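Local coordinates for protein beta sliding clamp (Bartonella birtlesii LL-WM9, PDB 6DEG) that probably tethers DNA polymerases and other proteins to DNA, as a ring-shaped head-to-tail homodimer that encircles the duplex and makes synthesis processive, at residues 22-27 with 218-223; 54-59 with 210-215; 61-66 with 243-248. One frame throughout, in Å; residues are numbered along the deposited sequence.

Contact 1: residues 22-27 with 218-223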
loop_
_atom_site.group_PDB
_atom_site.type_symbol
_atom_site.label_atom_id
_atom_site.label_comp_id
_atom_site.label_asym_id
_atom_site.label_seq_id
_atom_site.Cartn_x
_atom_site.Cartn_y
_atom_site.Cartn_z
ATOM N N LEU B 22 -20.148 -4.521 -4.859
ATOM C CA LEU B 22 -19.677 -3.419 -5.681
ATOM C C LEU B 22 -18.192 -3.507 -5.988
ATOM O O LEU B 22 -17.750 -2.987 -7.018
ATOM C CB LEU B 22 -19.972 -2.094 -4.979
ATOM C CG LEU B 22 -20.204 -0.891 -5.883
ATOM C CD1 LEU B 22 -21.413 -1.137 -6.758
ATOM C CD2 LEU B 22 -20.392 0.354 -5.038
ATOM N N GLY B 23 -17.407 -4.134 -5.111
ATOM C CA GLY B 23 -15.994 -4.312 -5.386
ATOM C C GLY B 23 -15.696 -5.299 -6.496
ATOM O O GLY B 23 -14.608 -5.248 -7.076
ATOM N N ARG B 24 -16.634 -6.200 -6.799
ATOM C CA ARG B 24 -16.406 -7.167 -7.870
ATOM C C ARG B 24 -16.401 -6.489 -9.234
ATOM O O ARG B 24 -15.496 -6.714 -10.046
ATOM C CB ARG B 24 -17.467 -8.268 -7.820
ATOM C CG ARG B 24 -17.317 -9.228 -6.653
ATOM C CD ARG B 24 -18.396 -10.292 -6.676
ATOM N NE ARG B 24 -18.176 -11.316 -5.660
ATOM C CZ ARG B 24 -19.002 -11.548 -4.646
ATOM N NH1 ARG B 24 -20.106 -10.824 -4.510
ATOM N NH2 ARG B 24 -18.726 -12.501 -3.765
ATOM N N VAL B 25 -17.393 -5.634 -9.497
ATOM C CA VAL B 25 -17.462 -4.923 -10.767
ATOM C C VAL B 25 -16.705 -3.602 -10.724
ATOM O O VAL B 25 -16.638 -2.896 -11.740
ATOM C CB VAL B 25 -18.934 -4.693 -11.171
ATOM C CG1 VAL B 25 -19.756 -5.946 -10.912
ATOM C CG2 VAL B 25 -19.514 -3.518 -10.415
ATOM N N HIS B 26 -16.114 -3.262 -9.577
ATOM C CA HIS B 26 -15.441 -1.980 -9.410
ATOM C C HIS B 26 -14.285 -1.808 -10.389
ATOM O O HIS B 26 -14.124 -0.739 -10.991
ATOM C CB HIS B 26 -14.954 -1.862 -7.967
ATOM C CG HIS B 26 -14.078 -0.682 -7.718
ATOM N ND1 HIS B 26 -12.940 -0.751 -6.945
ATOM C CD2 HIS B 26 -14.172 0.602 -8.136
ATOM C CE1 HIS B 26 -12.369 0.439 -6.898
ATOM N NE2 HIS B 26 -13.098 1.278 -7.612
ATOM N N ARG B 27 -13.482 -2.856 -10.569
ATOM C CA ARG B 27 -12.218 -2.736 -11.288
ATOM C C ARG B 27 -12.411 -2.484 -12.786
ATOM O O ARG B 27 -11.626 -1.755 -13.399
ATOM C CB ARG B 27 -11.368 -3.982 -11.055
ATOM C CG ARG B 27 -10.340 -3.787 -9.955
ATOM C CD ARG B 27 -9.820 -5.104 -9.424
ATOM N NE ARG B 27 -10.794 -6.188 -9.515
ATOM C CZ ARG B 27 -11.679 -6.484 -8.569
ATOM N NH1 ARG B 27 -11.720 -5.772 -7.450
ATOM N NH2 ARG B 27 -12.515 -7.501 -8.733
ATOM N N GLN B 218 -8.546 -13.701 -12.407
ATOM C CA GLN B 218 -7.935 -14.272 -11.208
ATOM C C GLN B 218 -8.343 -13.521 -9.948
ATOM O O GLN B 218 -8.403 -14.117 -8.867
ATOM C CB GLN B 218 -6.410 -14.269 -11.315
ATOM C CG GLN B 218 -5.837 -14.953 -12.529
ATOM C CD GLN B 218 -4.327 -14.843 -12.579
ATOM O OE1 GLN B 218 -3.778 -13.963 -13.241
ATOM N NE2 GLN B 218 -3.647 -15.733 -11.870
ATOM N N LYS B 219 -8.617 -12.219 -10.059
ATOM C CA LYS B 219 -9.137 -11.476 -8.917
ATOM C C LYS B 219 -10.544 -11.930 -8.549
ATOM O O LYS B 219 -10.867 -12.061 -7.364
ATOM C CB LYS B 219 -9.121 -9.977 -9.211
ATOM C CG LYS B 219 -7.731 -9.366 -9.230
ATOM C CD LYS B 219 -7.765 -7.970 -9.816
ATOM C CE LYS B 219 -6.707 -7.787 -10.887
ATOM N NZ LYS B 219 -7.068 -6.678 -11.814
ATOM N N LEU B 220 -11.392 -12.178 -9.551
ATOM C CA LEU B 220 -12.772 -12.572 -9.282
ATOM C C LEU B 220 -12.859 -13.912 -8.561
ATOM O O LEU B 220 -13.766 -14.119 -7.746
ATOM C CB LEU B 220 -13.565 -12.610 -10.591
ATOM C CG LEU B 220 -14.009 -11.246 -11.135
ATOM C CD1 LEU B 220 -14.630 -11.363 -12.516
ATOM C CD2 LEU B 220 -14.978 -10.571 -10.179
ATOM N N LEU B 221 -11.937 -14.834 -8.839
ATOM C CA LEU B 221 -11.957 -16.122 -8.158
ATOM C C LEU B 221 -11.335 -16.067 -6.768
ATOM O O LEU B 221 -11.625 -16.940 -5.944
ATOM C CB LEU B 221 -11.247 -17.182 -8.998
ATOM C CG LEU B 221 -11.522 -17.137 -10.501
ATOM C CD1 LEU B 221 -10.525 -18.011 -11.242
ATOM C CD2 LEU B 221 -12.949 -17.573 -10.796
ATOM N N SER B 222 -10.489 -15.071 -6.488
ATOM C CA SER B 222 -9.950 -14.921 -5.139
ATOM C C SER B 222 -11.021 -14.473 -4.154
ATOM O O SER B 222 -10.946 -14.806 -2.966
ATOM C CB SER B 222 -8.785 -13.927 -5.138
ATOM O OG SER B 222 -9.137 -12.718 -5.789
ATOM N N GLU B 223 -12.013 -13.715 -4.621
ATOM C CA GLU B 223 -13.023 -13.120 -3.758
ATOM C C GLU B 223 -14.317 -13.929 -3.709
ATOM O O GLU B 223 -15.358 -13.391 -3.317
ATOM C CB GLU B 223 -13.310 -11.681 -4.193
ATOM C CG GLU B 223 -13.653 -11.521 -5.658
ATOM C CD GLU B 223 -13.258 -10.160 -6.201
ATOM O OE1 GLU B 223 -12.244 -9.601 -5.732
ATOM O OE2 GLU B 223 -13.959 -9.651 -7.101
#

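Contact 2: residues 54-59 with 210-215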
loop_
_atom_site.group_PDB
_atom_site.type_symbol
_atom_site.label_atom_id
_atom_site.label_comp_id
_atom_site.label_asym_id
_atom_site.label_seq_id
_atom_site.Cartn_x
_atom_site.Cartn_y
_atom_site.Cartn_z
ATOM N N ALA B 54 -20.946 -3.630 -15.601
ATOM C CA ALA B 54 -20.096 -2.576 -16.139
ATOM C C ALA B 54 -19.139 -3.184 -17.152
ATOM O O ALA B 54 -18.902 -4.395 -17.159
ATOM C CB ALA B 54 -19.321 -1.854 -15.031
ATOM N N THR B 55 -18.581 -2.329 -18.008
ATOM C CA THR B 55 -17.738 -2.807 -19.093
ATOM C C THR B 55 -16.704 -1.755 -19.475
ATOM O O THR B 55 -16.908 -0.556 -19.272
ATOM C CB THR B 55 -18.568 -3.180 -20.330
ATOM O OG1 THR B 55 -17.690 -3.610 -21.380
ATOM C CG2 THR B 55 -19.384 -1.985 -20.815
ATOM N N ASP B 56 -15.586 -2.226 -20.033
ATOM C CA ASP B 56 -14.612 -1.373 -20.702
ATOM C C ASP B 56 -14.566 -1.684 -22.192
ATOM O O ASP B 56 -13.519 -1.556 -22.832
ATOM C CB ASP B 56 -13.224 -1.516 -20.077
ATOM C CG ASP B 56 -12.580 -2.873 -20.345
ATOM O OD1 ASP B 56 -13.247 -3.784 -20.882
ATOM O OD2 ASP B 56 -11.384 -3.018 -20.018
ATOM N N LEU B 57 -15.706 -2.122 -22.732
ATOM C CA LEU B 57 -15.879 -2.550 -24.116
ATOM C C LEU B 57 -15.192 -3.892 -24.359
ATOM O O LEU B 57 -15.722 -4.738 -25.084
ATOM C CB LEU B 57 -15.379 -1.484 -25.096
ATOM C CG LEU B 57 -16.066 -0.121 -24.962
ATOM C CD1 LEU B 57 -15.508 0.873 -25.973
ATOM C CD2 LEU B 57 -17.578 -0.251 -25.103
ATOM N N ASP B 58 -14.027 -4.108 -23.745
ATOM C CA ASP B 58 -13.311 -5.367 -23.899
ATOM C C ASP B 58 -13.717 -6.420 -22.872
ATOM O O ASP B 58 -13.620 -7.618 -23.160
ATOM C CB ASP B 58 -11.803 -5.118 -23.815
ATOM C CG ASP B 58 -11.291 -4.229 -24.942
ATOM O OD1 ASP B 58 -11.736 -4.408 -26.098
ATOM O OD2 ASP B 58 -10.451 -3.343 -24.667
ATOM N N LEU B 59 -14.179 -6.016 -21.688
ATOM C CA LEU B 59 -14.609 -6.954 -20.657
ATOM C C LEU B 59 -15.972 -6.541 -20.116
ATOM O O LEU B 59 -16.396 -5.394 -20.264
ATOM C CB LEU B 59 -13.607 -7.018 -19.490
ATOM C CG LEU B 59 -12.168 -7.388 -19.847
ATOM C CD1 LEU B 59 -11.254 -7.295 -18.623
ATOM C CD2 LEU B 59 -12.118 -8.759 -20.480
ATOM N N PRO B 210 -7.060 -12.467 -23.939
ATOM C CA PRO B 210 -6.190 -11.326 -23.638
ATOM C C PRO B 210 -5.676 -11.385 -22.208
ATOM O O PRO B 210 -6.357 -11.859 -21.298
ATOM C CB PRO B 210 -7.098 -10.108 -23.859
ATOM C CG PRO B 210 -8.492 -10.642 -23.831
ATOM C CD PRO B 210 -8.406 -12.040 -24.358
ATOM N N ARG B 211 -4.440 -10.911 -22.022
ATOM C CA ARG B 211 -3.872 -10.846 -20.680
ATOM C C ARG B 211 -4.718 -9.960 -19.782
ATOM O O ARG B 211 -4.768 -10.166 -18.566
ATOM C CB ARG B 211 -2.433 -10.334 -20.739
ATOM N N LYS B 212 -5.379 -8.965 -20.375
ATOM C CA LYS B 212 -6.321 -8.116 -19.657
ATOM C C LYS B 212 -7.384 -8.948 -18.948
ATOM O O LYS B 212 -7.688 -8.723 -17.772
ATOM C CB LYS B 212 -6.980 -7.179 -20.670
ATOM C CG LYS B 212 -7.188 -5.739 -20.281
ATOM C CD LYS B 212 -7.564 -4.979 -21.548
ATOM C CE LYS B 212 -8.805 -4.131 -21.372
ATOM N NZ LYS B 212 -9.022 -3.231 -22.539
ATOM N N ALA B 213 -7.952 -9.928 -19.656
ATOM C CA ALA B 213 -9.022 -10.745 -19.089
ATOM C C ALA B 213 -8.515 -11.703 -18.018
ATOM O O ALA B 213 -9.239 -11.997 -17.062
ATOM C CB ALA B 213 -9.726 -11.519 -20.199
ATOM N N VAL B 214 -7.283 -12.195 -18.157
ATOM C CA VAL B 214 -6.759 -13.179 -17.213
ATOM C C VAL B 214 -6.606 -12.570 -15.824
ATOM O O VAL B 214 -7.072 -13.134 -14.826
ATOM C CB VAL B 214 -5.424 -13.743 -17.729
ATOM C CG1 VAL B 214 -4.813 -14.689 -16.712
ATOM C CG2 VAL B 214 -5.628 -14.436 -19.061
ATOM N N GLY B 215 -5.960 -11.407 -15.738
ATOM C CA GLY B 215 -5.752 -10.784 -14.440
ATOM C C GLY B 215 -7.057 -10.449 -13.747
ATOM O O GLY B 215 -7.230 -10.717 -12.556
#

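Contact 3: residues 61-66 with 243-248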
loop_
_atom_site.group_PDB
_atom_site.type_symbol
_atom_site.label_atom_id
_atom_site.label_comp_id
_atom_site.label_asym_id
_atom_site.label_seq_id
_atom_site.Cartn_x
_atom_site.Cartn_y
_atom_site.Cartn_z
ATOM N N VAL B 61 -18.442 -7.545 -16.466
ATOM C CA VAL B 61 -18.747 -8.282 -15.245
ATOM C C VAL B 61 -20.167 -7.949 -14.813
ATOM O O VAL B 61 -20.573 -6.781 -14.833
ATOM C CB VAL B 61 -17.757 -7.957 -14.106
ATOM C CG1 VAL B 61 -17.971 -8.902 -12.940
ATOM C CG2 VAL B 61 -16.332 -8.046 -14.597
ATOM N N THR B 62 -20.921 -8.972 -14.424
ATOM C CA THR B 62 -22.218 -8.773 -13.800
ATOM C C THR B 62 -22.274 -9.623 -12.544
ATOM O O THR B 62 -21.837 -10.776 -12.547
ATOM C CB THR B 62 -23.390 -9.130 -14.725
ATOM O OG1 THR B 62 -23.643 -10.538 -14.658
ATOM C CG2 THR B 62 -23.096 -8.727 -16.159
ATOM N N GLU B 63 -22.812 -9.050 -11.472
ATOM C CA GLU B 63 -22.973 -9.761 -10.214
ATOM C C GLU B 63 -24.344 -9.453 -9.633
ATOM O O GLU B 63 -24.778 -8.297 -9.624
ATOM C CB GLU B 63 -21.864 -9.391 -9.225
ATOM C CG GLU B 63 -21.629 -10.427 -8.150
ATOM C CD GLU B 63 -22.119 -9.961 -6.803
ATOM O OE1 GLU B 63 -22.275 -8.736 -6.635
ATOM O OE2 GLU B 63 -22.339 -10.807 -5.913
ATOM N N SER B 64 -25.023 -10.493 -9.154
ATOM C CA SER B 64 -26.379 -10.381 -8.641
ATOM C C SER B 64 -26.462 -10.901 -7.213
ATOM O O SER B 64 -25.892 -11.946 -6.885
ATOM C CB SER B 64 -27.364 -11.147 -9.527
ATOM O OG SER B 64 -27.152 -10.848 -10.894
ATOM N N PHE B 65 -27.179 -10.166 -6.367
ATOM C CA PHE B 65 -27.479 -10.600 -5.010
ATOM C C PHE B 65 -28.957 -10.380 -4.724
ATOM O O PHE B 65 -29.582 -9.468 -5.267
ATOM C CB PHE B 65 -26.604 -9.877 -3.959
ATOM C CG PHE B 65 -26.706 -8.370 -3.985
ATOM C CD1 PHE B 65 -26.199 -7.637 -5.048
ATOM C CD2 PHE B 65 -27.259 -7.682 -2.919
ATOM C CE1 PHE B 65 -26.278 -6.257 -5.064
ATOM C CE2 PHE B 65 -27.336 -6.301 -2.930
ATOM C CZ PHE B 65 -26.848 -5.591 -4.006
ATOM N N THR B 66 -29.511 -11.237 -3.874
ATOM C CA THR B 66 -30.939 -11.245 -3.597
ATOM C C THR B 66 -31.275 -10.134 -2.615
ATOM O O THR B 66 -30.642 -10.015 -1.565
ATOM C CB THR B 66 -31.365 -12.595 -3.023
ATOM O OG1 THR B 66 -30.413 -13.021 -2.042
ATOM C CG2 THR B 66 -31.448 -13.649 -4.117
ATOM N N GLY B 243 -21.507 -18.288 -10.313
ATOM C CA GLY B 243 -22.583 -18.093 -9.339
ATOM C C GLY B 243 -23.168 -16.684 -9.429
ATOM O O GLY B 243 -23.900 -16.377 -10.365
ATOM N N SER B 244 -22.821 -15.835 -8.459
ATOM C CA SER B 244 -23.271 -14.450 -8.504
ATOM C C SER B 244 -22.670 -13.717 -9.692
ATOM O O SER B 244 -23.334 -12.882 -10.316
ATOM C CB SER B 244 -22.904 -13.739 -7.203
ATOM O OG SER B 244 -23.001 -14.609 -6.090
ATOM N N VAL B 245 -21.438 -14.028 -10.024
ATOM C CA VAL B 245 -20.657 -13.262 -10.986
ATOM C C VAL B 245 -20.820 -13.855 -12.379
ATOM O O VAL B 245 -20.972 -15.069 -12.551
ATOM C CB VAL B 245 -19.175 -13.226 -10.560
ATOM C CG1 VAL B 245 -18.418 -12.167 -11.343
ATOM C CG2 VAL B 245 -19.060 -12.991 -9.058
ATOM N N VAL B 246 -20.798 -12.984 -13.388
ATOM C CA VAL B 246 -20.760 -13.399 -14.785
ATOM C C VAL B 246 -19.724 -12.532 -15.488
ATOM O O VAL B 246 -19.898 -11.313 -15.593
ATOM C CB VAL B 246 -22.129 -13.272 -15.477
ATOM C CG1 VAL B 246 -21.966 -13.283 -16.992
ATOM C CG2 VAL B 246 -23.058 -14.388 -15.023
ATOM N N PHE B 247 -18.648 -13.154 -15.958
ATOM C CA PHE B 247 -17.544 -12.470 -16.612
ATOM C C PHE B 247 -17.465 -12.889 -18.074
ATOM O O PHE B 247 -17.562 -14.078 -18.395
ATOM C CB PHE B 247 -16.227 -12.790 -15.895
ATOM C CG PHE B 247 -15.041 -12.029 -16.415
ATOM C CD1 PHE B 247 -15.091 -10.655 -16.577
ATOM C CD2 PHE B 247 -13.868 -12.692 -16.733
ATOM C CE1 PHE B 247 -13.993 -9.957 -17.049
ATOM C CE2 PHE B 247 -12.769 -12.000 -17.206
ATOM C CZ PHE B 247 -12.831 -10.631 -17.365
ATOM N N THR B 248 -17.272 -11.912 -18.959
ATOM C CA THR B 248 -17.240 -12.158 -20.395
ATOM C C THR B 248 -16.127 -11.324 -21.016
ATOM O O THR B 248 -15.912 -10.176 -20.616
ATOM C CB THR B 248 -18.599 -11.827 -21.033
ATOM O OG1 THR B 248 -19.585 -12.754 -20.561
ATOM C CG2 THR B 248 -18.527 -11.922 -22.547
#

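Contact 1: residues 22-27 with 218-223
Arg-27 and Arg-24 meet Glu-223 in a largely polar surface contact between two helices of the beta sliding clamp fold, one from the N-terminal and one from the central domain of the ring, lying side by side over the sheet that the two domains share. Glu-223 follows the C-terminal end of helix 211-222; Arg-24 and Arg-27 come near the end of helix 15-26. Arg-27 and Glu-223 approach from opposite directions and form a salt bridge, NH2 to OE2 at 3.1 Å; with an N-H...O angle of 134° the hydrogen bond in it is weak. The carboxylate comes to the guanidinium edge, near its plane, but the two planes are 69° apart, which rules out a flat two-pronged pairing. Lys-219 lies obliquely across Arg-27, its CD 3.5 Å from Arg-27 NE. Beneath the charges, Leu-220 CD2 packs on Arg-24 CB at 4.1 Å and also touches Val-245 of the underlying strand. Arg-24 runs past Glu-223 in the opposite sense, extended from CG to NE, and spends its charge on Glu-63 and Glu-224. The nearest Arg-24 atom to Glu-223 OE2 is the methylene CG, at 3.4 Å.

Contact 2: residues 54-59 with 210-215
Lys-212 reaches Asp-56 and Asp-58 through a chain that bends at chi3 (130°) and is extended on either side of that bond, which carries its ammonium from helix 211-222 across to the turn at 56-58. Asp-56 holds CG between its backbone N and carbonyl carbon (chi1 69°), and this sends OD2 toward the lysine while OD1 stays over its own turn. The two acids receive the lysine differently. Asp-58 crosses it at about a right angle and takes the hydrogen bond from Lys-212 NZ on the anti lone pair of OD2, at 2.6 Å. Asp-56 meets it from the opposite direction, its OD2 nearest Lys-212 CE at 3.1 Å and 3.5 Å from Lys-212 NZ in a salt bridge. Asp-58 OD1 has a second partner in Lys-250, so two lysines share this carboxylate.

The turn is the hairpin connection between antiparallel strands 49-55 and 59-66 of the N-terminal clamp domain, and the helix belongs to the central domain; the contact thus spans the junction of two domains in the beta sliding clamp fold. Side chains brace the turn from within. Thr-55 OG1 accepts from Leu-57 N in an ST turn, and Asp-56 OD1 forms an Asx motif with Leu-59 N, which meets it nearly along the C-O axis. The Asp-56 carboxylate thus has two roles, OD1 ordering its own turn and OD2 facing the lysine.

Beside the charged groups the contact turns apolar. Both methyls of Leu-59 rest against the first turn of the helix, CD1 lying 3.9 Å from Lys-212 O and CD2 3.7 Å from Ala-213 CB. Phe-247 and Ser-249 of strand 245-250 also touch Leu-59, and Ser-249 touches Ala-213 as well.

Contact 3: residues 61-66 with 243-248
Thr-62 and Val-246 form the hydrogen-bonded pair at the centre of an antiparallel strand contact; the axes of the two short strand segments approach to 4.5 Å, their directions 171° apart. Backbone bonds come first. Thr-62 N gives to Val-246 O at 2.8 Å, and the return bond from Val-246 N to Thr-62 O, at 2.6 Å, arrives nearly along the C=O axis. A third, from Ser-64 N to Ser-244 O, is 3.1 Å long, its donor standing above the carbonyl plane. CA-H...O contacts supplement these bonds: Val-61 CA meets Val-246 O, Val-245 CA meets Thr-62 O and Glu-63 CA meets Ser-244 O, so each carbonyl receives one N-H and one CA-H.

Apolar contacts gather on the face that carries Val-61, Glu-63, Val-245 and Phe-247, below the helices. The two methyls of Val-61 divide the work: CG1, placed opposite the backbone N (chi1 -171°), touches Val-245 CG1 at 3.7 Å, while CG2 approaches the Phe-247 ring obliquely, 3.5 Å from CD1. Leu-217 and Leu-220 of helix 211-222 pack on the same ring.

Polar side chains divide between the two faces. Glu-63, bent at chi2, lays CG against Val-245 CG2 and brings OE2 to 3.3 Å from Ser-244 CB, while its charge is paired with Arg-24 on helix 15-26. On the opposite face Thr-62 and Val-246 lie side by side, pointing the same way, with Thr-62 OG1 3.2 Å from Val-246 CB.

Strand 59-66 comes from the N-terminal domain and strand 245-250 from the central one, so their pairing joins the sheets of two domains into one continuous antiparallel sheet with helices on one face, the domain junction characteristic of the beta sliding clamp ring.

How the contacts relate
All three contacts join the N-terminal and central domains, but at different depths and by different chemistry. Contacts 2 and 3 are partly buried, whereas contact 1 is at the surface. Contact 3 supplies the sheet itself, held by backbone hydrogen bonds and buried valine and phenylalanine side chains. Contacts 1 and 2 share helix 211-222, contact 2 at its start and contact 1 at its end, their centres about 12 Å apart. Charge dominates contact 1, while contact 2 combines a salt-bridge network outside with leucine on alanine within. Phe-247 links contact 3 to both of the others, and Arg-24 links contacts 1 and 3.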